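Local coordinates for putative uncharacterized protein PH0300 (Pyrococcus horikoshii, PDB 3VRH) that catalyses the ATP-dependent 2-thiolation of 5-methyluridine 54 in the T loop of tRNAs, which stabilises these tRNAs at high temperature, at residues S60-Y65 and V205-A210; E31-R36 and Y197-R202; Y93-C98 and A103-V108. One frame throughout, in Å; residues are numbered along the deposited sequence.

Interaction 1: residues S60-Y65 and V205-A210; sequences SAVTAY and VAYALA. With BCN (bicine), chain D.
Val-62 and Ala-208 lie where helices 60-65 and 205-210 pass, with CA atoms 6.1 Å apart and the short axes 9.9 Å from each other at 64°. Both helices belong to the PP-loop ATPase domain. Val-62 meets the second helix with both methyl branches. CG2 meets CB of Ala-208 at 3.8 Å, while CG1 touches CD1 of Tyr-207. The small alanine is consistent with this close approach. One turn on, the side chains of Tyr-65 and Tyr-207 cross at about a right angle. CD1 of Tyr-65 lies at the edge of the Tyr-207 ring, near its plane. The ring planes stand at 74°, and CE1 of Tyr-65 is 3.4 Å from OH of Tyr-207. A chi1 of -172° turns the Tyr-207 ring away from its own backbone N and across the interface. Its hydroxyl is hydrogen-bonded to Glu-31 of helix 23-40, and its ring also stacks on Phe-30. A leucine in place of Tyr-207 would probably leave Glu-31 without this hydroxyl partner and open a gap beside Tyr-65. At the other end of segment 60-65, Ser-60 binds bicine in the nucleotide-binding site. Its backbone N donates to bicine O4 over 3.0 Å, and O4 in turn donates to Ser-60 OG over 2.7 Å. Ser-55 N is also hydrogen-bonded to that OG, which probably limits its rotation. The chemistry is therefore divided: one helix offers polar atoms to the ligand at its start and an apolar and aromatic flank to helix 205-210, where the buried tyrosine hydroxyl is satisfied by a carboxylate.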
loop_
_atom_site.group_PDB
_atom_site.type_symbol
_atom_site.label_atom_id
_atom_site.label_comp_id
_atom_site.label_asym_id
_atom_site.label_seq_id
_atom_site.Cartn_x
_atom_site.Cartn_y
_atom_site.Cartn_z
ATOM N N SER A 60 3.072 -17.934 17.774
ATOM C CA SER A 60 2.555 -19.278 17.833
ATOM C C SER A 60 2.453 -19.753 19.286
ATOM O O SER A 60 1.552 -20.514 19.627
ATOM C CB SER A 60 3.424 -20.217 16.996
ATOM O OG SER A 60 4.792 -20.097 17.330
ATOM N N ALA A 61 3.352 -19.285 20.152
ATOM C CA ALA A 61 3.292 -19.654 21.557
ATOM C C ALA A 61 2.031 -19.144 22.234
ATOM O O ALA A 61 1.379 -19.870 22.974
ATOM C CB ALA A 61 4.522 -19.146 22.307
ATOM N N VAL A 62 1.716 -17.872 22.008
ATOM C CA VAL A 62 0.547 -17.253 22.616
ATOM C C VAL A 62 -0.712 -17.881 22.004
ATOM O O VAL A 62 -1.728 -18.068 22.682
ATOM C CB VAL A 62 0.583 -15.697 22.414
ATOM C CG1 VAL A 62 -0.790 -15.057 22.633
ATOM C CG2 VAL A 62 1.621 -15.070 23.353
ATOM N N THR A 63 -0.630 -18.223 20.720
ATOM C CA THR A 63 -1.761 -18.833 20.038
ATOM C C THR A 63 -2.106 -20.136 20.757
ATOM O O THR A 63 -3.241 -20.323 21.193
ATOM C CB THR A 63 -1.474 -19.137 18.557
ATOM O OG1 THR A 63 -1.243 -17.913 17.848
ATOM C CG2 THR A 63 -2.645 -19.859 17.911
ATOM N N ALA A 64 -1.125 -21.020 20.904
ATOM C CA ALA A 64 -1.379 -22.316 21.540
ATOM C C ALA A 64 -1.786 -22.133 22.987
ATOM O O ALA A 64 -2.639 -22.858 23.494
ATOM C CB ALA A 64 -0.162 -23.209 21.443
ATOM N N TYR A 65 -1.178 -21.156 23.643
ATOM C CA TYR A 65 -1.483 -20.874 25.026
ATOM C C TYR A 65 -2.954 -20.496 25.204
ATOM O O TYR A 65 -3.628 -21.028 26.084
ATOM C CB TYR A 65 -0.578 -19.764 25.589
ATOM C CG TYR A 65 -0.739 -19.562 27.093
ATOM C CD1 TYR A 65 -1.836 -18.874 27.611
ATOM C CD2 TYR A 65 0.204 -20.055 27.989
ATOM C CE1 TYR A 65 -1.998 -18.681 28.957
ATOM C CE2 TYR A 65 0.047 -19.879 29.369
ATOM C CZ TYR A 65 -1.059 -19.184 29.842
ATOM O OH TYR A 65 -1.234 -18.989 31.192
ATOM N N VAL A 205 3.031 -9.321 22.517
ATOM C CA VAL A 205 4.183 -9.159 23.403
ATOM C C VAL A 205 3.745 -9.020 24.863
ATOM O O VAL A 205 4.238 -9.743 25.739
ATOM C CB VAL A 205 5.070 -7.953 23.014
ATOM C CG1 VAL A 205 6.096 -7.662 24.127
ATOM C CG2 VAL A 205 5.778 -8.224 21.693
ATOM N N ALA A 206 2.798 -8.127 25.123
ATOM C CA ALA A 206 2.343 -7.926 26.494
ATOM C C ALA A 206 1.710 -9.187 27.113
ATOM O O ALA A 206 1.846 -9.454 28.311
ATOM C CB ALA A 206 1.395 -6.730 26.571
ATOM N N TYR A 207 1.026 -9.973 26.294
ATOM C CA TYR A 207 0.371 -11.153 26.817
ATOM C C TYR A 207 1.376 -12.233 27.197
ATOM O O TYR A 207 1.303 -12.786 28.289
ATOM C CB TYR A 207 -0.654 -11.697 25.829
ATOM C CG TYR A 207 -1.486 -12.808 26.418
ATOM C CD1 TYR A 207 -1.101 -14.135 26.285
ATOM C CD2 TYR A 207 -2.643 -12.528 27.129
ATOM C CE1 TYR A 207 -1.861 -15.166 26.839
ATOM C CE2 TYR A 207 -3.410 -13.543 27.683
ATOM C CZ TYR A 207 -3.017 -14.863 27.531
ATOM O OH TYR A 207 -3.772 -15.881 28.077
ATOM N N ALA A 208 2.305 -12.536 26.294
ATOM C CA ALA A 208 3.368 -13.499 26.564
ATOM C C ALA A 208 4.103 -13.199 27.863
ATOM O O ALA A 208 4.379 -14.085 28.654
ATOM C CB ALA A 208 4.360 -13.525 25.427
ATOM N N LEU A 209 4.435 -11.940 28.065
ATOM C CA LEU A 209 5.198 -11.549 29.234
ATOM C C LEU A 209 4.330 -11.697 30.470
ATOM O O LEU A 209 4.817 -12.091 31.525
ATOM C CB LEU A 209 5.719 -10.117 29.070
ATOM C CG LEU A 209 6.505 -10.016 27.746
ATOM C CD1 LEU A 209 7.140 -8.637 27.496
ATOM C CD2 LEU A 209 7.546 -11.159 27.634
ATOM N N ALA A 210 3.038 -11.416 30.323
ATOM C CA ALA A 210 2.114 -11.528 31.448
ATOM C C ALA A 210 1.960 -12.971 31.900
ATOM O O ALA A 210 1.866 -13.236 33.087
ATOM C CB ALA A 210 0.764 -10.919 31.111
HETATM N N1 BCN D . 3.745 -18.173 13.279
HETATM C C1 BCN D . 3.271 -16.732 13.374
HETATM C C2 BCN D . 3.908 -15.800 12.414
HETATM O O21 BCN D . 4.331 -16.277 11.329
HETATM O O22 BCN D . 4.045 -14.588 12.692
HETATM C C3 BCN D . 4.918 -18.411 14.161
HETATM C C4 BCN D . 5.198 -17.418 15.309
HETATM O O4 BCN D . 5.689 -17.775 16.351
HETATM C C5 BCN D . 2.660 -19.073 13.665
HETATM C C6 BCN D . 2.913 -20.485 13.351
HETATM O O6 BCN D . 2.030 -21.276 13.336
#

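Interaction 2: residues E31-R36 and Y197-R202; sequences ERKVSR and YEVTER
Lys-33 of helix 23-40 lies along Val-199, and the two side chains run alongside each other, pointing opposite ways. The lysine's bond to CB points toward segment 197-202, and chi1 of -171° carries the chain onward, with CG opposite the backbone N. CG packs on Val-199 CG1 at 4.0 Å. CD touches the same methyl and also comes within 3.9 Å of the backbone O of Glu-198. The chain bends at chi3, and CE then passes 4.0 Å from that same O of Glu-198. At the tip, NZ donates to a water at 2.8 Å. The water donates on to Glu-198 O at 2.6 Å, which makes a bridge between lysine and backbone. NZ is also hydrogen-bonded to Tyr-29 within its own helix. On the neighbouring face of the helix, CG2 of Val-34 meets Val-199 CG1 at 4.2 Å, so one methyl serves both residues. The Glu-198 carboxylate does not pair with Lys-33: OE2 is 6.8 Å from NZ. Its OE1 bonds to Thr-37, one turn beyond Lys-33. Thr-200 is the N-cap of helix 201-211. The contact thus joins the N-terminal helix 23-40 to the PP-loop part of the chain, just before helix 201-211. No direct hydrogen bond links the two segments. The hold is apolar contact plus one water that connects the lysine ammonium to a backbone carbonyl.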
loop_
_atom_site.group_PDB
_atom_site.type_symbol
_atom_site.label_atom_id
_atom_site.label_comp_id
_atom_site.label_asym_id
_atom_site.label_seq_id
_atom_site.Cartn_x
_atom_site.Cartn_y
_atom_site.Cartn_z
ATOM N N GLU A 31 -7.880 -12.623 25.916
ATOM C CA GLU A 31 -8.525 -13.911 25.725
ATOM C C GLU A 31 -9.940 -13.753 25.161
ATOM O O GLU A 31 -10.363 -14.508 24.276
ATOM C CB GLU A 31 -8.532 -14.684 27.057
ATOM C CG GLU A 31 -7.140 -15.149 27.515
ATOM C CD GLU A 31 -6.992 -15.200 29.043
ATOM O OE1 GLU A 31 -5.844 -15.192 29.540
ATOM O OE2 GLU A 31 -8.022 -15.230 29.745
ATOM N N ARG A 32 -10.667 -12.760 25.665
ATOM C CA ARG A 32 -11.995 -12.458 25.124
ATOM C C ARG A 32 -11.938 -12.026 23.664
ATOM O O ARG A 32 -12.720 -12.503 22.843
ATOM C CB ARG A 32 -12.669 -11.358 25.935
ATOM C CG ARG A 32 -13.104 -11.791 27.305
ATOM C CD ARG A 32 -13.569 -10.597 28.129
ATOM N NE ARG A 32 -14.088 -11.008 29.429
ATOM C CZ ARG A 32 -15.331 -11.427 29.634
ATOM N NH1 ARG A 32 -16.190 -11.486 28.621
ATOM N NH2 ARG A 32 -15.717 -11.784 30.852
ATOM N N LYS A 33 -11.023 -11.116 23.343
ATOM C CA LYS A 33 -10.872 -10.667 21.956
ATOM C C LYS A 33 -10.604 -11.846 21.013
ATOM O O LYS A 33 -11.200 -11.953 19.944
ATOM C CB LYS A 33 -9.750 -9.644 21.842
ATOM C CG LYS A 33 -9.674 -8.966 20.476
ATOM C CD LYS A 33 -9.024 -7.585 20.595
ATOM C CE LYS A 33 -9.900 -6.479 19.987
ATOM N NZ LYS A 33 -9.327 -5.084 20.167
ATOM N N VAL A 34 -9.717 -12.745 21.421
ATOM C CA VAL A 34 -9.394 -13.884 20.573
ATOM C C VAL A 34 -10.634 -14.767 20.417
ATOM O O VAL A 34 -10.949 -15.241 19.322
ATOM C CB VAL A 34 -8.207 -14.702 21.142
ATOM C CG1 VAL A 34 -8.009 -15.978 20.347
ATOM C CG2 VAL A 34 -6.926 -13.861 21.121
ATOM N N SER A 35 -11.337 -14.973 21.523
ATOM C CA SER A 35 -12.590 -15.721 21.491
ATOM C C SER A 35 -13.621 -15.065 20.555
ATOM O O SER A 35 -14.298 -15.737 19.777
ATOM C CB SER A 35 -13.161 -15.829 22.892
ATOM O OG SER A 35 -14.333 -16.592 22.834
ATOM N N ARG A 36 -13.721 -13.745 20.633
ATOM C CA ARG A 36 -14.586 -12.981 19.727
ATOM C C ARG A 36 -14.212 -13.190 18.266
ATOM O O ARG A 36 -15.086 -13.326 17.411
ATOM C CB ARG A 36 -14.557 -11.496 20.087
ATOM C CG ARG A 36 -15.264 -11.208 21.418
ATOM C CD ARG A 36 -14.889 -9.849 22.035
ATOM N NE ARG A 36 -15.507 -9.694 23.357
ATOM C CZ ARG A 36 -15.150 -8.782 24.260
ATOM N NH1 ARG A 36 -14.167 -7.927 23.996
ATOM N NH2 ARG A 36 -15.774 -8.730 25.435
ATOM N N TYR A 197 -5.923 -12.815 14.698
ATOM C CA TYR A 197 -6.188 -11.841 13.633
ATOM C C TYR A 197 -6.423 -10.407 14.093
ATOM O O TYR A 197 -6.039 -9.473 13.399
ATOM C CB TYR A 197 -7.375 -12.289 12.769
ATOM C CG TYR A 197 -7.364 -11.716 11.362
ATOM C CD1 TYR A 197 -6.456 -12.184 10.407
ATOM C CD2 TYR A 197 -8.277 -10.730 10.979
ATOM C CE1 TYR A 197 -6.433 -11.662 9.114
ATOM C CE2 TYR A 197 -8.278 -10.213 9.685
ATOM C CZ TYR A 197 -7.353 -10.680 8.750
ATOM O OH TYR A 197 -7.351 -10.157 7.451
ATOM N N GLU A 198 -7.050 -10.225 15.253
ATOM C CA GLU A 198 -7.491 -8.886 15.647
ATOM C C GLU A 198 -6.731 -8.291 16.820
ATOM O O GLU A 198 -7.029 -7.162 17.252
ATOM C CB GLU A 198 -9.001 -8.856 15.927
ATOM C CG GLU A 198 -9.843 -9.327 14.747
ATOM C CD GLU A 198 -11.329 -9.146 14.990
ATOM O OE1 GLU A 198 -11.960 -10.069 15.546
ATOM O OE2 GLU A 198 -11.863 -8.074 14.632
ATOM N N VAL A 199 -5.765 -9.040 17.346
ATOM C CA VAL A 199 -4.903 -8.493 18.386
ATOM C C VAL A 199 -3.641 -7.925 17.729
ATOM O O VAL A 199 -3.222 -8.392 16.667
ATOM C CB VAL A 199 -4.532 -9.531 19.472
ATOM C CG1 VAL A 199 -5.744 -9.923 20.276
ATOM C CG2 VAL A 199 -3.871 -10.761 18.835
ATOM N N THR A 200 -3.046 -6.917 18.354
ATOM C CA THR A 200 -1.872 -6.272 17.794
ATOM C C THR A 200 -0.612 -6.995 18.261
ATOM O O THR A 200 -0.647 -7.772 19.217
ATOM C CB THR A 200 -1.784 -4.797 18.222
ATOM O OG1 THR A 200 -1.542 -4.733 19.633
ATOM C CG2 THR A 200 -3.084 -4.032 17.877
ATOM N N GLU A 201 0.500 -6.738 17.583
ATOM C CA GLU A 201 1.760 -7.358 17.940
ATOM C C GLU A 201 2.183 -6.915 19.334
ATOM O O GLU A 201 2.721 -7.693 20.119
ATOM C CB GLU A 201 2.853 -7.049 16.907
ATOM C CG GLU A 201 4.163 -7.763 17.243
ATOM C CD GLU A 201 5.092 -7.931 16.064
ATOM O OE1 GLU A 201 4.833 -7.352 14.985
ATOM O OE2 GLU A 201 6.086 -8.659 16.217
ATOM N N ARG A 202 1.910 -5.657 19.633
ATOM C CA ARG A 202 2.177 -5.088 20.943
ATOM C C ARG A 202 1.366 -5.809 22.043
ATOM O O ARG A 202 1.881 -6.093 23.132
ATOM C CB ARG A 202 1.819 -3.612 20.862
ATOM C CG ARG A 202 1.859 -2.844 22.123
ATOM C CD ARG A 202 1.073 -1.545 21.902
ATOM N NE ARG A 202 0.968 -0.823 23.153
ATOM C CZ ARG A 202 -0.174 -0.531 23.767
ATOM N NH1 ARG A 202 -1.332 -0.871 23.221
ATOM N NH2 ARG A 202 -0.145 0.137 24.916
HETATM O O HOH W 1 -6.698 -5.529 19.190
#

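Interaction 3: residues Y93-C98 and A103-V108; sequences YAKKQC and APLHIV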
loop_
_atom_site.group_PDB
_atom_site.type_symbol
_atom_site.label_atom_id
_atom_site.label_comp_id
_atom_site.label_asym_id
_atom_site.label_seq_id
_atom_site.Cartn_x
_atom_site.Cartn_y
_atom_site.Cartn_z
ATOM N N TYR A 93 13.047 -23.746 23.325
ATOM C CA TYR A 93 12.033 -22.731 23.637
ATOM C C TYR A 93 10.609 -23.259 23.358
ATOM O O TYR A 93 9.687 -23.067 24.148
ATOM C CB TYR A 93 12.321 -21.415 22.879
ATOM C CG TYR A 93 13.260 -20.525 23.663
ATOM C CD1 TYR A 93 14.627 -20.698 23.590
ATOM C CD2 TYR A 93 12.774 -19.551 24.524
ATOM C CE1 TYR A 93 15.492 -19.918 24.342
ATOM C CE2 TYR A 93 13.630 -18.762 25.272
ATOM C CZ TYR A 93 14.991 -18.948 25.179
ATOM O OH TYR A 93 15.863 -18.178 25.928
ATOM N N ALA A 94 10.444 -23.937 22.232
ATOM C CA ALA A 94 9.158 -24.521 21.898
ATOM C C ALA A 94 8.761 -25.588 22.938
ATOM O O ALA A 94 7.625 -25.598 23.410
ATOM C CB ALA A 94 9.190 -25.107 20.493
ATOM N N LYS A 95 9.699 -26.460 23.311
ATOM C CA LYS A 95 9.420 -27.477 24.343
ATOM C C LYS A 95 8.985 -26.878 25.676
ATOM O O LYS A 95 7.966 -27.272 26.247
ATOM C CB LYS A 95 10.610 -28.418 24.525
ATOM C CG LYS A 95 10.688 -29.450 23.408
ATOM C CD LYS A 95 12.103 -29.943 23.150
ATOM C CE LYS A 95 12.725 -30.584 24.365
ATOM N NZ LYS A 95 14.103 -31.040 24.023
ATOM N N LYS A 96 9.744 -25.907 26.157
ATOM C CA LYS A 96 9.386 -25.237 27.392
ATOM C C LYS A 96 7.997 -24.586 27.316
ATOM O O LYS A 96 7.192 -24.721 28.236
ATOM C CB LYS A 96 10.457 -24.218 27.776
ATOM C CG LYS A 96 10.174 -23.546 29.108
ATOM C CD LYS A 96 11.368 -22.727 29.617
ATOM C CE LYS A 96 11.265 -22.470 31.128
ATOM N NZ LYS A 96 12.430 -21.705 31.660
ATOM N N GLN A 97 7.709 -23.901 26.213
ATOM C CA GLN A 97 6.377 -23.342 26.005
ATOM C C GLN A 97 5.261 -24.389 26.099
ATOM O O GLN A 97 4.261 -24.176 26.772
ATOM C CB GLN A 97 6.304 -22.639 24.644
ATOM C CG GLN A 97 7.108 -21.339 24.569
ATOM C CD GLN A 97 7.396 -20.908 23.153
ATOM O OE1 GLN A 97 6.917 -21.518 22.186
ATOM N NE2 GLN A 97 8.190 -19.843 23.012
ATOM N N CYS A 98 5.406 -25.500 25.394
ATOM C CA CYS A 98 4.360 -26.522 25.401
ATOM C C CYS A 98 4.205 -27.210 26.770
ATOM O O CYS A 98 3.104 -27.611 27.153
ATOM C CB CYS A 98 4.576 -27.531 24.270
ATOM S SG CYS A 98 4.433 -26.758 22.583
ATOM N N ALA A 103 0.395 -28.739 26.355
ATOM C CA ALA A 103 -0.035 -29.337 25.108
ATOM C C ALA A 103 0.987 -30.368 24.665
ATOM O O ALA A 103 2.188 -30.157 24.822
ATOM C CB ALA A 103 -0.202 -28.251 24.029
ATOM N N PRO A 104 0.516 -31.491 24.113
ATOM C CA PRO A 104 1.441 -32.453 23.496
ATOM C C PRO A 104 2.230 -31.765 22.374
ATOM O O PRO A 104 1.650 -30.996 21.595
ATOM C CB PRO A 104 0.511 -33.503 22.869
ATOM C CG PRO A 104 -0.835 -33.280 23.502
ATOM C CD PRO A 104 -0.896 -31.824 23.877
ATOM N N LEU A 105 3.526 -32.041 22.285
ATOM C CA LEU A 105 4.345 -31.412 21.255
ATOM C C LEU A 105 4.991 -32.461 20.372
ATOM O O LEU A 105 5.704 -33.353 20.847
ATOM C CB LEU A 105 5.411 -30.504 21.877
ATOM C CG LEU A 105 6.506 -30.017 20.924
ATOM C CD1 LEU A 105 5.922 -29.155 19.793
ATOM C CD2 LEU A 105 7.523 -29.238 21.734
ATOM N N HIS A 106 4.711 -32.365 19.083
ATOM C CA HIS A 106 5.323 -33.251 18.103
ATOM C C HIS A 106 6.468 -32.507 17.456
ATOM O O HIS A 106 6.381 -31.289 17.236
ATOM C CB HIS A 106 4.305 -33.628 17.040
ATOM C CG HIS A 106 3.000 -34.102 17.604
ATOM N ND1 HIS A 106 2.816 -35.385 18.071
ATOM C CD2 HIS A 106 1.815 -33.465 17.777
ATOM C CE1 HIS A 106 1.575 -35.519 18.508
ATOM N NE2 HIS A 106 0.947 -34.367 18.342
ATOM N N ILE A 107 7.541 -33.223 17.147
ATOM C CA ILE A 107 8.675 -32.584 16.508
ATOM C C ILE A 107 9.074 -33.257 15.206
ATOM O O ILE A 107 9.228 -34.485 15.150
ATOM C CB ILE A 107 9.895 -32.533 17.441
ATOM C CG1 ILE A 107 9.507 -31.901 18.779
ATOM C CG2 ILE A 107 11.050 -31.763 16.763
ATOM C CD1 ILE A 107 10.510 -32.129 19.889
ATOM N N VAL A 108 9.222 -32.431 14.169
ATOM C CA VAL A 108 9.808 -32.832 12.902
ATOM C C VAL A 108 11.121 -32.088 12.672
ATOM O O VAL A 108 11.157 -30.844 12.634
ATOM C CB VAL A 108 8.865 -32.530 11.722
ATOM C CG1 VAL A 108 9.525 -32.889 10.391
ATOM C CG2 VAL A 108 7.559 -33.280 11.888
#
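Leu-105 has its CG on the far side of CB from the backbone N (chi1 168°), and Cys-98 holds SG anti to its carbonyl carbon; these torsions set the two side chains against each other. They join helix 87-101 to strand 105-109 in the beta-alpha-beta unit that begins with strand 73-80. Helix and strand segments run nearly antiparallel, at 165°, as expected where the chain returns to the sheet. CB of Leu-105 meets CB of Cys-98 at 3.9 Å, and CD1 of the leucine is 4.0 Å from the cysteine SG. The other branch, CD2, lies against the root of Lys-95, 3.6 Å from its CG. These two side chains cross at about a right angle. Further along the strand, Ile-107 CD1 touches Lys-95 CD at 4.2 Å. The aliphatic part of the lysine thus covers the apolar strand face, while its NZ forms a salt bridge with Glu-92. Strand 105-109 is the outermost strand of the sheet at this side within the chain and pairs with strand 73-80. The helix ends with an i to i+5 backbone bond, consistent with a Schellman motif: Ala-103 N donates to Cys-98 O over 3.0 Å, tilted 17° from the carbonyl plane.

From the N terminus, helix 23-40 comes first and supplies residues 31-36. Interaction 2 closes a long loop from there to residues 197-202. Interaction 1 starts later, on helix 58-69, and closes at residues 205-210, so these two loops cross. Both use the region of helix 201-211, and they touch where Tyr-207 meets Glu-31. Interaction 3 is local and falls within the span of both longer loops. Gln-97 packs on Ala-61 and links it to interaction 1. Interaction 2 ties helix 23-40 to the loop before helix 201-211, interaction 1 ties helix 201-211 to helix 58-69, and interaction 3 joins the end of helix 87-101 to the strand 105-109 that follows.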